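Side-chain contacts in STING-associated CdnE c-di-GMP synthase (PDB 6WT8), which probably synthesises the cyclic dinucleotide c-di-GMP as the nucleotidyltransferase of a bacterial CBASS defence system that signals through STING: residues V68-V73 against N103-V108; I184-T189 against I195-A200. All coordinates share one frame; numbering follows the deposited sequence.

Contact 1 of 2, residues V68-V73 against N103-V108; sequences VAANKV and NDVDLV
L107 meets helix 60-81 through its CD1 methyl, and its course can be followed outward from the strand. CB points toward the helix but keeps beyond 4.2 Å of every atom of 68-73. CG lies anti to the backbone N (chi1 179°), beside the carbonyl carbon, and CD1 extends from it to the helix. L107 CD1 then makes the whole contact: it rests 3.5 Å from A70 O, on the helix backbone, and 4.1 Å from V73 CG1, the two side chains meeting at a slant. Two residues earlier, V105 reaches the same helix with a single methyl, its CG2 lying 3.7 Å from A70 CB. A70 is met at two places, its methyl by V105 and its backbone carbonyl oxygen by L107. The A70 and L107 CA atoms are 6.1 Å apart. F87 and L77 also pack against L107. The sequence D104-V105-D106-L107 resembles the acidic motif of the nucleotidyltransferase fold; its hydrophobic members face the helix, while D106 points away. The segments meet by van der Waals packing, methyl on methyl and methyl on a carbonyl oxygen. Polar ties to the helix come from just before 68-73, where S66 OG bonds to D104 OD1 and V105 N.

Contact 2 of 2, residues I184-T189 against I195-A200; sequences IYVKVT and IDVVTA
Segments 184-189 and 195-200 run antiparallel as the two arms of a hairpin, their short axes 4.6 Å apart at closest and their directions 147° from one another. I184 with V197 and V186 with I195 are hydrogen-bonded pairs, each joined by two backbone bonds. V197 N gives to I184 O at 2.8 Å, in the carbonyl plane, and I195 N likewise to V186 O at 2.8 Å, while V186 N approaches I195 O tilted off that carbonyl's plane. Between them Y185 and D196 form a non-hydrogen-bonded pair whose side chains share a face. With CG roughly anti to the backbone N (chi1 -155°), the Y185 ring reaches across to D196. The D196 carboxylate approaches the CD1-CE1 bond of that ring obliquely, its oxygens off the ring plane and the two planes 22° apart. D196 OD1 is 3.1 Å from Y185 CD1, and D196 OD2 is 3.3 Å from Y185 CE1. S183 OG bonds to D196 OD1, and K180 makes a salt bridge to the same oxygen and a cation-pi contact with the ring. On the reverse face, V186 CG2 meets V197 CG2 at 4.1 Å, and V188 CG2 meets I195 CG1 at the same distance. Two helices roof this aliphatic face: 60-81 packs through A69 and V73 on V188, I195 and V197, and 154-172 lies over I184 and V186. The sheet continues to strand 176-177 past Y185 and to strand 106-112 past D196, where D196 touches D106, consistent with the acidic cluster of nucleotidyltransferases.

Following the chain from the N terminus, helix 60-81 comes first, and contact 1 closes a loop of 29 residues that includes strand 85-90. Contact 2 opens only later, after helix 154-172, and closes the tight hairpin of strands 184-189 and 192-204. The two closures are thus in series, neither nesting nor crossing. In space the centres of contact 1 and contact 2 are about 7 Å apart. Two probable backbone hydrogen bonds, L107 N to D196 O at 2.9 Å and V198 N to L107 O at 2.8 Å, join their strands in one sheet. V73 CG2 also packs on V188 CG2 at 3.5 Å, so the helix of contact 1 also packs on the hairpin of contact 2.

Contact 1 of 2, residues V68-V73 against N103-V108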
ATOM      1  N   VAL A  68       0.851  16.994   4.564  1.00 16.50           N
ATOM      2  CA  VAL A  68       0.753  18.229   5.351  1.00 16.98           C
ATOM      3  C   VAL A  68      -0.634  18.369   5.948  1.00 20.21           C
ATOM      4  O   VAL A  68      -0.782  18.693   7.147  1.00 17.91           O
ATOM      5  CB  VAL A  68       1.078  19.450   4.478  1.00 19.13           C
ATOM      6  CG1 VAL A  68       0.727  20.780   5.244  1.00 24.04           C
ATOM      7  CG2 VAL A  68       2.537  19.450   4.091  1.00 17.77           C
ATOM      8  N   ALA A  69      -1.676  18.097   5.144  1.00 17.69           N
ATOM      9  CA  ALA A  69      -3.039  18.171   5.667  1.00 16.12           C
ATOM     10  C   ALA A  69      -3.222  17.211   6.840  1.00 17.30           C
ATOM     11  O   ALA A  69      -3.801  17.564   7.869  1.00 16.69           O
ATOM     12  CB  ALA A  69      -4.078  17.876   4.577  1.00 18.15           C
ATOM     13  N   ALA A  70      -2.738  15.983   6.700  1.00 15.84           N
ATOM     14  CA  ALA A  70      -2.868  15.019   7.804  1.00 12.49           C
ATOM     15  C   ALA A  70      -2.053  15.460   9.022  1.00 16.17           C
ATOM     16  O   ALA A  70      -2.510  15.289  10.170  1.00 15.06           O
ATOM     17  CB  ALA A  70      -2.412  13.628   7.343  1.00 14.39           C
ATOM     18  N   ASN A  71      -0.899  16.099   8.805  1.00 13.90           N
ATOM     19  CA  ASN A  71      -0.150  16.635   9.955  1.00 15.32           C
ATOM     20  C   ASN A  71      -0.942  17.721  10.694  1.00 16.86           C
ATOM     21  O   ASN A  71      -0.879  17.815  11.939  1.00 17.44           O
ATOM     22  CB  ASN A  71       1.191  17.234   9.509  1.00 15.01           C
ATOM     23  CG  ASN A  71       2.209  16.171   9.093  1.00 19.59           C
ATOM     24  OD1 ASN A  71       2.061  14.992   9.378  1.00 20.46           O
ATOM     25  ND2 ASN A  71       3.276  16.608   8.403  1.00 22.09           N
ATOM     26  N   LYS A  72      -1.644  18.586   9.955  1.00 15.09           N
ATOM     27  CA  LYS A  72      -2.462  19.619  10.595  1.00 16.93           C
ATOM     28  C   LYS A  72      -3.570  18.987  11.429  1.00 17.85           C
ATOM     29  O   LYS A  72      -3.833  19.426  12.566  1.00 18.02           O
ATOM     30  CB  LYS A  72      -3.058  20.570   9.564  1.00 17.95           C
ATOM     31  CG  LYS A  72      -1.954  21.358   8.904  1.00 24.38           C
ATOM     32  CD  LYS A  72      -2.499  22.451   8.046  1.00 31.17           C
ATOM     33  CE  LYS A  72      -1.324  23.313   7.521  1.00 30.94           C
ATOM     34  NZ  LYS A  72      -1.825  24.565   6.842  1.00 38.18           N
ATOM     35  N   VAL A  73      -4.243  17.957  10.886  1.00 15.25           N
ATOM     36  CA  VAL A  73      -5.260  17.238  11.673  1.00 14.58           C
ATOM     37  C   VAL A  73      -4.640  16.634  12.932  1.00 16.55           C
ATOM     38  O   VAL A  73      -5.227  16.707  14.039  1.00 16.06           O
ATOM     39  CB  VAL A  73      -5.923  16.156  10.805  1.00 14.83           C
ATOM     40  CG1 VAL A  73      -6.942  15.357  11.594  1.00 18.34           C
ATOM     41  CG2 VAL A  73      -6.643  16.818   9.634  1.00 16.45           C
ATOM     42  N   ASN A 103      -5.884  10.591  -4.178  1.00 15.89           N
ATOM     43  CA  ASN A 103      -5.641   9.673  -3.073  1.00 15.15           C
ATOM     44  C   ASN A 103      -4.891  10.389  -1.949  1.00 16.27           C
ATOM     45  O   ASN A 103      -4.025  11.236  -2.180  1.00 15.61           O
ATOM     46  CB  ASN A 103      -4.809   8.492  -3.544  1.00 16.98           C
ATOM     47  CG  ASN A 103      -5.484   7.617  -4.561  1.00 23.53           C
ATOM     48  OD1 ASN A 103      -4.806   7.095  -5.438  1.00 22.34           O
ATOM     49  ND2 ASN A 103      -6.799   7.398  -4.432  1.00 29.37           N
ATOM     50  N   ASP A 104      -5.216  10.027  -0.704  1.00 15.02           N
ATOM     51  CA  ASP A 104      -4.642  10.635   0.469  1.00 14.75           C
ATOM     52  C   ASP A 104      -4.127   9.594   1.443  1.00 14.21           C
ATOM     53  O   ASP A 104      -4.629   8.459   1.490  1.00 15.45           O
ATOM     54  CB  ASP A 104      -5.712  11.461   1.181  1.00 14.46           C
ATOM     55  CG  ASP A 104      -5.978  12.737   0.483  1.00 16.01           C
ATOM     56  OD1 ASP A 104      -5.155  13.667   0.604  1.00 16.84           O
ATOM     57  OD2 ASP A 104      -7.024  12.822  -0.197  1.00 19.03           O
ATOM     58  N   VAL A 105      -3.103   9.995   2.207  1.00 14.56           N
ATOM     59  CA  VAL A 105      -2.744   9.225   3.418  1.00 14.80           C
ATOM     60  C   VAL A 105      -3.949   9.212   4.354  1.00 16.33           C
ATOM     61  O   VAL A 105      -4.698  10.199   4.450  1.00 15.92           O
ATOM     62  CB  VAL A 105      -1.509   9.753   4.176  1.00 15.61           C
ATOM     63  CG1 VAL A 105      -0.224   9.713   3.310  1.00 19.95           C
ATOM     64  CG2 VAL A 105      -1.712  11.196   4.686  1.00 16.63           C
ATOM     65  N   ASP A 106      -4.130   8.102   5.081  1.00 14.82           N
ATOM     66  CA  ASP A 106      -5.051   8.125   6.224  1.00 13.55           C
ATOM     67  C   ASP A 106      -4.258   8.412   7.494  1.00 16.00           C
ATOM     68  O   ASP A 106      -3.125   7.910   7.669  1.00 16.15           O
ATOM     69  CB  ASP A 106      -5.713   6.758   6.489  1.00 14.47           C
ATOM     70  CG  ASP A 106      -6.603   6.258   5.412  1.00 24.79           C
ATOM     71  OD1 ASP A 106      -7.156   7.032   4.634  1.00 20.13           O
ATOM     72  OD2 ASP A 106      -6.808   5.013   5.380  1.00 21.70           O
ATOM     73  N   LEU A 107      -4.856   9.182   8.405  1.00 13.74           N
ATOM     74  CA  LEU A 107      -4.265   9.347   9.727  1.00 12.98           C
ATOM     75  C   LEU A 107      -4.792   8.249  10.651  1.00 13.64           C
ATOM     76  O   LEU A 107      -6.009   8.002  10.703  1.00 15.09           O
ATOM     77  CB  LEU A 107      -4.645  10.727  10.282  1.00 12.79           C
ATOM     78  CG  LEU A 107      -4.095  11.034  11.705  1.00 16.61           C
ATOM     79  CD1 LEU A 107      -3.951  12.525  11.852  1.00 24.97           C
ATOM     80  CD2 LEU A 107      -5.064  10.523  12.807  1.00 18.25           C
ATOM     81  N   VAL A 108      -3.889   7.560  11.361  1.00 11.74           N
ATOM     82  CA  VAL A 108      -4.284   6.503  12.285  1.00 13.39           C
ATOM     83  C   VAL A 108      -3.933   6.957  13.687  1.00 13.10           C
ATOM     84  O   VAL A 108      -2.768   7.302  13.963  1.00 14.79           O
ATOM     85  CB  VAL A 108      -3.564   5.179  11.956  1.00 13.17           C
ATOM     86  CG1 VAL A 108      -4.193   4.048  12.776  1.00 15.91           C
ATOM     87  CG2 VAL A 108      -3.731   4.854  10.501  1.00 14.74           C
TER

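Contact 2 of 2, residues I184-T189 against I195-A200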
ATOM      1  N   ILE A 184     -13.438   8.967  10.545  1.00 14.44           N
ATOM      2  CA  ILE A 184     -13.974  10.325  10.471  1.00 15.06           C
ATOM      3  C   ILE A 184     -13.378  11.005   9.241  1.00 14.42           C
ATOM      4  O   ILE A 184     -12.166  10.962   9.059  1.00 15.64           O
ATOM      5  CB  ILE A 184     -13.623  11.113  11.743  1.00 14.55           C
ATOM      6  CG1 ILE A 184     -14.243  10.458  12.994  1.00 15.97           C
ATOM      7  CG2 ILE A 184     -14.159  12.580  11.630  1.00 16.91           C
ATOM      8  CD1 ILE A 184     -13.530  10.958  14.295  1.00 18.52           C
ATOM      9  N   TYR A 185     -14.190  11.638   8.407  1.00 17.47           N
ATOM     10  CA  TYR A 185     -13.683  12.220   7.167  1.00 16.51           C
ATOM     11  C   TYR A 185     -13.623  13.738   7.328  1.00 18.27           C
ATOM     12  O   TYR A 185     -14.642  14.374   7.592  1.00 22.01           O
ATOM     13  CB  TYR A 185     -14.586  11.856   5.983  1.00 22.85           C
ATOM     14  CG  TYR A 185     -13.917  11.855   4.612  1.00 29.80           C
ATOM     15  CD1 TYR A 185     -12.600  11.419   4.459  1.00 32.46           C
ATOM     16  CD2 TYR A 185     -14.614  12.238   3.480  1.00 40.22           C
ATOM     17  CE1 TYR A 185     -11.979  11.377   3.195  1.00 36.62           C
ATOM     18  CE2 TYR A 185     -14.018  12.210   2.216  1.00 38.64           C
ATOM     19  CZ  TYR A 185     -12.708  11.776   2.074  1.00 40.03           C
ATOM     20  OH  TYR A 185     -12.108  11.741   0.821  1.00 41.77           O
ATOM     21  N   VAL A 186     -12.423  14.312   7.215  1.00 15.95           N
ATOM     22  CA  VAL A 186     -12.190  15.724   7.494  1.00 18.53           C
ATOM     23  C   VAL A 186     -11.843  16.450   6.212  1.00 19.65           C
ATOM     24  O   VAL A 186     -10.919  16.038   5.506  1.00 18.98           O
ATOM     25  CB  VAL A 186     -11.050  15.902   8.501  1.00 19.00           C
ATOM     26  CG1 VAL A 186     -10.873  17.376   8.817  1.00 21.72           C
ATOM     27  CG2 VAL A 186     -11.361  15.071   9.743  1.00 17.99           C
ATOM     28  N   LYS A 187     -12.511  17.568   5.951  1.00 20.52           N
ATOM     29  CA  LYS A 187     -12.110  18.420   4.827  1.00 20.02           C
ATOM     30  C   LYS A 187     -11.158  19.473   5.376  1.00 17.88           C
ATOM     31  O   LYS A 187     -11.586  20.451   6.007  1.00 20.61           O
ATOM     32  CB  LYS A 187     -13.334  19.028   4.158  1.00 22.45           C
ATOM     33  CG  LYS A 187     -14.146  17.977   3.408  1.00 28.10           C
ATOM     34  CD  LYS A 187     -15.184  18.650   2.509  1.00 35.14           C
ATOM     35  CE  LYS A 187     -14.536  19.431   1.384  1.00 33.94           C
ATOM     36  NZ  LYS A 187     -13.992  18.479   0.366  1.00 40.60           N
ATOM     37  N   VAL A 188      -9.851  19.270   5.154  1.00 18.82           N
ATOM     38  CA  VAL A 188      -8.855  20.268   5.544  1.00 20.25           C
ATOM     39  C   VAL A 188      -8.843  21.373   4.497  1.00 21.96           C
ATOM     40  O   VAL A 188      -8.981  21.101   3.309  1.00 24.19           O
ATOM     41  CB  VAL A 188      -7.492  19.579   5.710  1.00 21.40           C
ATOM     42  CG1 VAL A 188      -6.398  20.550   6.205  1.00 22.70           C
ATOM     43  CG2 VAL A 188      -7.595  18.375   6.649  1.00 17.53           C
ATOM     44  N   THR A 189      -8.689  22.629   4.913  1.00 27.36           N
ATOM     45  CA  THR A 189      -8.804  23.700   3.924  1.00 32.96           C
ATOM     46  C   THR A 189      -7.479  24.276   3.478  1.00 28.85           C
ATOM     47  O   THR A 189      -7.427  24.851   2.390  1.00 34.43           O
ATOM     48  CB  THR A 189      -9.673  24.857   4.433  1.00 35.74           C
ATOM     49  OG1 THR A 189      -9.128  25.356   5.663  1.00 41.08           O
ATOM     50  CG2 THR A 189     -11.118  24.393   4.583  1.00 34.38           C
ATOM     51  N   ILE A 195      -9.072  14.104   4.534  1.00 16.34           N
ATOM     52  CA  ILE A 195      -8.297  13.116   5.269  1.00 14.66           C
ATOM     53  C   ILE A 195      -9.223  12.238   6.101  1.00 15.29           C
ATOM     54  O   ILE A 195     -10.045  12.757   6.863  1.00 17.24           O
ATOM     55  CB  ILE A 195      -7.284  13.806   6.191  1.00 14.87           C
ATOM     56  CG1 ILE A 195      -6.344  14.724   5.384  1.00 16.76           C
ATOM     57  CG2 ILE A 195      -6.500  12.816   7.023  1.00 17.19           C
ATOM     58  CD1 ILE A 195      -5.499  14.013   4.308  1.00 17.95           C
ATOM     59  N   ASP A 196      -9.072  10.916   5.984  1.00 13.34           N
ATOM     60  CA  ASP A 196      -9.771   9.993   6.877  1.00 15.73           C
ATOM     61  C   ASP A 196      -8.961   9.768   8.143  1.00 15.42           C
ATOM     62  O   ASP A 196      -7.755   9.557   8.085  1.00 15.32           O
ATOM     63  CB  ASP A 196     -10.003   8.635   6.205  1.00 16.01           C
ATOM     64  CG  ASP A 196     -11.261   8.582   5.368  1.00 31.71           C
ATOM     65  OD1 ASP A 196     -12.402   8.733   5.903  1.00 30.66           O
ATOM     66  OD2 ASP A 196     -11.093   8.390   4.146  1.00 37.89           O
ATOM     67  N   VAL A 197      -9.645   9.806   9.295  1.00 14.11           N
ATOM     68  CA  VAL A 197      -9.058   9.600  10.617  1.00 11.76           C
ATOM     69  C   VAL A 197      -9.563   8.268  11.146  1.00 13.86           C
ATOM     70  O   VAL A 197     -10.770   8.109  11.358  1.00 14.48           O
ATOM     71  CB  VAL A 197      -9.451  10.752  11.561  1.00 15.34           C
ATOM     72  CG1 VAL A 197      -9.033  10.472  12.962  1.00 15.60           C
ATOM     73  CG2 VAL A 197      -8.841  12.078  11.060  1.00 18.07           C
ATOM     74  N   VAL A 198      -8.643   7.329  11.339  1.00 13.77           N
ATOM     75  CA  VAL A 198      -8.924   5.965  11.786  1.00 14.56           C
ATOM     76  C   VAL A 198      -8.519   5.862  13.246  1.00 13.38           C
ATOM     77  O   VAL A 198      -7.454   6.352  13.623  1.00 15.39           O
ATOM     78  CB  VAL A 198      -8.111   5.003  10.899  1.00 15.86           C
ATOM     79  CG1 VAL A 198      -8.351   3.570  11.266  1.00 18.93           C
ATOM     80  CG2 VAL A 198      -8.513   5.265   9.429  1.00 17.63           C
ATOM     81  N   THR A 199      -9.370   5.218  14.058  1.00 12.56           N
ATOM     82  CA  THR A 199      -9.121   4.990  15.477  1.00 12.70           C
ATOM     83  C   THR A 199      -8.971   3.489  15.690  1.00 13.68           C
ATOM     84  O   THR A 199      -9.831   2.716  15.249  1.00 13.83           O
ATOM     85  CB  THR A 199     -10.251   5.560  16.314  1.00 14.19           C
ATOM     86  OG1 THR A 199     -10.441   6.944  15.969  1.00 15.42           O
ATOM     87  CG2 THR A 199     -10.014   5.393  17.813  1.00 17.20           C
ATOM     88  N   ALA A 200      -7.895   3.090  16.357  1.00 12.89           N
ATOM     89  CA  ALA A 200      -7.556   1.683  16.469  1.00 12.60           C
ATOM     90  C   ALA A 200      -6.827   1.415  17.770  1.00 15.27           C
ATOM     91  O   ALA A 200      -6.411   2.333  18.476  1.00 14.72           O
ATOM     92  CB  ALA A 200      -6.660   1.289  15.297  1.00 14.57           C
TER